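Local coordinates for protein ulvan Lyase-PL25 (Pseudoalteromonas sp. PLSV, PDB 5UAM) that cleaves ulvan, the sulfated cell-wall polysaccharide of green seaweeds, as a polysaccharide lyase built on a beta-propeller fold, at residues G27-N32 against V55-P60; G35-I40 against L429-V434. All blocks are in the same frame, centred on the assembly; numbering follows the deposited sequence.

Contact 1. Residues G27-N32 against V55-P60; sequences GYFADN and VSYQGP
Y57 reaches from strand 52-58 of one propeller blade toward F29, A30 and N32 at the edge of the blade that combines strand 30-33 with C-terminal strands, so the contact is an interface between adjacent blades. Segment 27-32 leads into strand 30-33, the outermost strand of that second sheet, an arrangement consistent with the closure by which propellers join their two chain ends. From CB, the side chain of Y57 leaves with CG between the backbone N and the carbonyl carbon (chi1 64°), which aims the ring across the interface. One flank of that ring meets F29: Y57 CE1 lies 3.9 Å from F29 CE1, and the pair is an offset edge-to-face stack in which the edge of F29 turns to the face of Y57, with ring planes 74° apart. F29 is also braced by V55, since F29 CZ touches V55 CG2 at 3.7 Å. On the other flank, Y57 CE2 comes within 3.3 Å of N32 OD1. Farther out, Y57 OH packs 3.3 Å from A30 CB before ending against the amide of N32. The backbones of F29 and A30 pair with M441 of strand 439-444. At the N32 end of the contact, N32 O approaches G59 CA in a CA-H...O contact of 3.5 Å, and N32 ND2 lies against P60 CD at 3.4 Å. The single hydrogen bond across the contact runs from Y57 OH to N32 OD1, 2.7 Å long, with the donor in the carbonyl plane on a lone pair, at a C=O...donor angle of 135°.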
# COMPACT_ATOMS: atom_id res chain seq x y z
N GLY A 27 -17.45 -12.26 12.88
CA GLY A 27 -17.05 -11.65 11.62
C GLY A 27 -15.56 -11.50 11.42
O GLY A 27 -15.10 -11.25 10.29
N TYR A 28 -14.78 -11.62 12.49
CA TYR A 28 -13.35 -11.40 12.46
C TYR A 28 -12.62 -12.73 12.56
O TYR A 28 -13.12 -13.68 13.17
CB TYR A 28 -12.93 -10.44 13.59
CG TYR A 28 -13.42 -10.83 14.96
CD1 TYR A 28 -14.69 -10.50 15.38
CD2 TYR A 28 -12.61 -11.53 15.83
CE1 TYR A 28 -15.15 -10.87 16.64
CE2 TYR A 28 -13.04 -11.90 17.08
CZ TYR A 28 -14.32 -11.56 17.49
OH TYR A 28 -14.81 -11.91 18.74
N PHE A 29 -11.45 -12.80 11.93
CA PHE A 29 -10.65 -14.01 11.91
C PHE A 29 -9.46 -13.97 12.86
O PHE A 29 -8.82 -15.00 13.05
CB PHE A 29 -10.17 -14.32 10.48
CG PHE A 29 -9.19 -13.31 9.92
CD1 PHE A 29 -7.83 -13.42 10.18
CD2 PHE A 29 -9.63 -12.27 9.13
CE1 PHE A 29 -6.94 -12.49 9.69
CE2 PHE A 29 -8.73 -11.33 8.63
CZ PHE A 29 -7.39 -11.44 8.92
N ALA A 30 -9.16 -12.81 13.44
CA ALA A 30 -8.11 -12.64 14.42
C ALA A 30 -8.43 -11.39 15.23
O ALA A 30 -9.17 -10.51 14.79
CB ALA A 30 -6.74 -12.49 13.75
N ASP A 31 -7.85 -11.31 16.43
CA ASP A 31 -8.14 -10.20 17.33
C ASP A 31 -6.89 -9.63 17.99
O ASP A 31 -6.97 -9.08 19.09
CB ASP A 31 -9.17 -10.60 18.38
CG ASP A 31 -8.71 -11.74 19.26
OD1 ASP A 31 -7.58 -12.24 19.07
OD2 ASP A 31 -9.49 -12.11 20.16
N ASN A 32 -5.74 -9.70 17.30
CA ASN A 32 -4.47 -9.26 17.89
C ASN A 32 -3.74 -8.22 17.05
O ASN A 32 -2.55 -8.01 17.26
CB ASN A 32 -3.54 -10.46 18.15
CG ASN A 32 -3.11 -11.16 16.89
OD1 ASN A 32 -3.65 -10.94 15.80
ND2 ASN A 32 -2.10 -12.02 17.03
N VAL A 55 -4.01 -14.13 3.96
CA VAL A 55 -4.14 -12.78 4.48
C VAL A 55 -3.01 -12.51 5.47
O VAL A 55 -2.61 -13.40 6.23
CB VAL A 55 -5.51 -12.57 5.14
CG1 VAL A 55 -6.63 -12.79 4.10
CG2 VAL A 55 -5.71 -13.48 6.34
N SER A 56 -2.49 -11.28 5.45
CA SER A 56 -1.43 -10.89 6.37
C SER A 56 -1.69 -9.49 6.93
O SER A 56 -2.27 -8.62 6.27
CB SER A 56 -0.05 -10.96 5.74
OG SER A 56 0.16 -9.94 4.78
N TYR A 57 -1.22 -9.28 8.16
CA TYR A 57 -1.46 -8.02 8.87
C TYR A 57 -0.42 -7.92 9.98
O TYR A 57 0.29 -8.87 10.30
CB TYR A 57 -2.90 -7.95 9.45
CG TYR A 57 -3.11 -9.02 10.49
CD1 TYR A 57 -3.40 -10.34 10.13
CD2 TYR A 57 -2.97 -8.73 11.84
CE1 TYR A 57 -3.51 -11.33 11.08
CE2 TYR A 57 -3.10 -9.73 12.82
CZ TYR A 57 -3.36 -11.02 12.42
OH TYR A 57 -3.49 -12.01 13.38
N GLN A 58 -0.35 -6.74 10.59
CA GLN A 58 0.60 -6.47 11.67
C GLN A 58 -0.02 -6.79 13.03
O GLN A 58 -1.05 -6.22 13.41
CB GLN A 58 0.97 -5.00 11.59
CG GLN A 58 1.90 -4.52 12.64
CD GLN A 58 2.12 -3.04 12.49
OE1 GLN A 58 2.94 -2.61 11.70
NE2 GLN A 58 1.35 -2.26 13.22
N GLY A 59 0.62 -7.70 13.76
CA GLY A 59 0.18 -8.17 15.04
C GLY A 59 1.07 -7.69 16.17
O GLY A 59 1.81 -6.71 16.04
N PRO A 60 1.01 -8.38 17.32
CA PRO A 60 1.77 -7.95 18.49
C PRO A 60 3.24 -7.72 18.18
O PRO A 60 3.86 -8.44 17.38
CB PRO A 60 1.58 -9.11 19.48
CG PRO A 60 0.23 -9.67 19.10
CD PRO A 60 0.18 -9.56 17.59

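Contact 2. Residues G35-I40 against L429-V434; sequences GNPLAI and LVAEKV
L38 pushes its CD1 methyl against the backbone of strand 428-433, and this is the tight half of the contact between that strand and the loop 35-40 of the propeller. The evidence is a cluster of short approaches: L38 CD1 is 3.4 Å from L429 C and 3.5 Å from V430 N, while its nearest side-chain neighbour here is L429 CB at 3.6 Å. With CG of L38 anti to its carbonyl carbon (chi1 -60°), the branch is directed at the strand, and the two leucine side chains cross at about a right angle. P37 continues the apolar patch, its ring atom CD resting on A431 CB at 3.7 Å. Toward G35 the character changes to polar and partly exposed. The side chain of K433 passes G35 O with its CD at 3.7 Å and bends at chi3. K433 NZ then donates a hydrogen bond of 3.1 Å to N36 OD1. The donor stands 47° above the carbonyl plane, away from a lone pair; K433 has two conformers and the bond belongs to one of them, so its persistence is doubtful. N36 probably binds substrate, and its backbone N is held by N98 OD1. Replacing N36 by an alanine removes OD1, and the K433 ammonium group is then likely to lose this acceptor and swing more freely. Strand 428-433 lies between strands 412-415 and 439-444: A431 pairs by backbone with A414 and V430 with Y442, while P37 and L38 also lean on M441, so the loop lies over this blade, running roughly antiparallel to strand 428-433.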
# COMPACT_ATOMS: atom_id res chain seq x y z
N GLY A 35 -1.67 -1.05 16.32
CA GLY A 35 -1.36 0.17 15.57
C GLY A 35 -2.31 0.35 14.41
O GLY A 35 -3.53 0.34 14.58
N ASN A 36 -1.76 0.55 13.21
CA ASN A 36 -2.51 0.44 11.95
C ASN A 36 -2.13 -0.91 11.37
O ASN A 36 -1.00 -1.07 10.87
CB ASN A 36 -2.11 1.54 10.96
CG ASN A 36 -2.48 2.90 11.41
OD1 ASN A 36 -3.41 3.09 12.18
ND2 ASN A 36 -1.75 3.88 10.91
N PRO A 37 -2.99 -1.93 11.42
CA PRO A 37 -2.52 -3.26 11.03
C PRO A 37 -2.43 -3.49 9.53
O PRO A 37 -1.84 -4.50 9.13
CB PRO A 37 -3.56 -4.20 11.64
CG PRO A 37 -4.13 -3.45 12.78
CD PRO A 37 -4.15 -2.00 12.31
N LEU A 38 -2.97 -2.57 8.74
CA LEU A 38 -3.09 -2.68 7.29
C LEU A 38 -2.98 -1.28 6.71
O LEU A 38 -3.28 -0.29 7.38
CB LEU A 38 -4.48 -3.18 6.91
CG LEU A 38 -4.92 -4.54 7.43
CD1 LEU A 38 -6.42 -4.68 7.26
CD2 LEU A 38 -4.18 -5.64 6.72
N ALA A 39 -2.60 -1.21 5.42
CA ALA A 39 -2.63 0.03 4.66
C ALA A 39 -2.59 -0.32 3.18
O ALA A 39 -2.06 -1.36 2.80
CB ALA A 39 -1.46 0.95 4.98
N ILE A 40 -3.06 0.60 2.34
CA ILE A 40 -3.09 0.36 0.90
C ILE A 40 -1.68 0.29 0.34
O ILE A 40 -1.45 -0.44 -0.64
CB ILE A 40 -3.97 1.43 0.24
CG1 ILE A 40 -5.45 1.07 0.49
CG2 ILE A 40 -3.70 1.53 -1.26
CD1 ILE A 40 -6.41 2.16 0.20
N LEU A 429 -9.09 -6.62 3.19
CA LEU A 429 -8.87 -6.77 4.63
C LEU A 429 -9.17 -5.47 5.35
O LEU A 429 -8.93 -4.37 4.82
CB LEU A 429 -7.43 -7.20 4.89
CG LEU A 429 -7.15 -8.63 4.46
CD1 LEU A 429 -5.70 -8.88 4.20
CD2 LEU A 429 -7.65 -9.59 5.54
N VAL A 430 -9.71 -5.59 6.57
CA VAL A 430 -10.14 -4.44 7.35
C VAL A 430 -9.71 -4.66 8.78
O VAL A 430 -9.82 -5.77 9.31
CB VAL A 430 -11.68 -4.29 7.33
CG1 VAL A 430 -12.10 -2.92 7.88
CG2 VAL A 430 -12.25 -4.52 5.96
N ALA A 431 -9.23 -3.60 9.43
CA ALA A 431 -8.88 -3.62 10.85
C ALA A 431 -9.76 -2.63 11.59
O ALA A 431 -9.84 -1.46 11.22
CB ALA A 431 -7.40 -3.25 11.03
N GLU A 432 -10.40 -3.10 12.65
CA GLU A 432 -11.34 -2.29 13.44
C GLU A 432 -10.54 -1.64 14.57
O GLU A 432 -10.40 -2.19 15.67
CB GLU A 432 -12.46 -3.17 13.98
CG GLU A 432 -13.49 -2.48 14.85
CD GLU A 432 -14.43 -3.47 15.50
OE1 GLU A 432 -14.13 -4.68 15.49
OE2 GLU A 432 -15.46 -3.04 16.01
N LYS A 433 -10.00 -0.46 14.31
CA LYS A 433 -9.19 0.24 15.29
C LYS A 433 -10.07 0.84 16.37
O LYS A 433 -10.92 1.69 16.08
CB LYS A 433 -8.39 1.35 14.61
CG LYS A 433 -7.44 0.83 13.55
CD LYS A 433 -6.51 1.91 13.07
CE LYS A 433 -7.24 2.93 12.22
NZ LYS A 433 -6.31 3.98 11.71
N VAL A 434 -9.86 0.41 17.61
CA VAL A 434 -10.58 0.95 18.76
C VAL A 434 -9.53 1.51 19.71
O VAL A 434 -9.45 2.72 19.92
CB VAL A 434 -11.45 -0.13 19.42
CG1 VAL A 434 -12.23 0.43 20.59
CG2 VAL A 434 -12.40 -0.69 18.40

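In the fold
Contact 1 and contact 2 lie about 9 Å apart between centres, on the same side of the chain's centre, and both reach the sheet formed by strands 30-33, 439-444, 428-433 and 412-415. Their segments alternate along the chain: 27-32, then 35-40, then 55-60, and finally 429-434. The loop of contact 2 therefore follows the outer strand of contact 1 and leads on to the next blade. The two contacts also touch directly, Q58 N lying 3.1 Å from P37 O, a probable hydrogen bond. Together they fasten the early chain to both the C-terminal blade and its neighbour, at a probable substrate-binding site to which contact 2 contributes N36 and near which N98 and K101 lie.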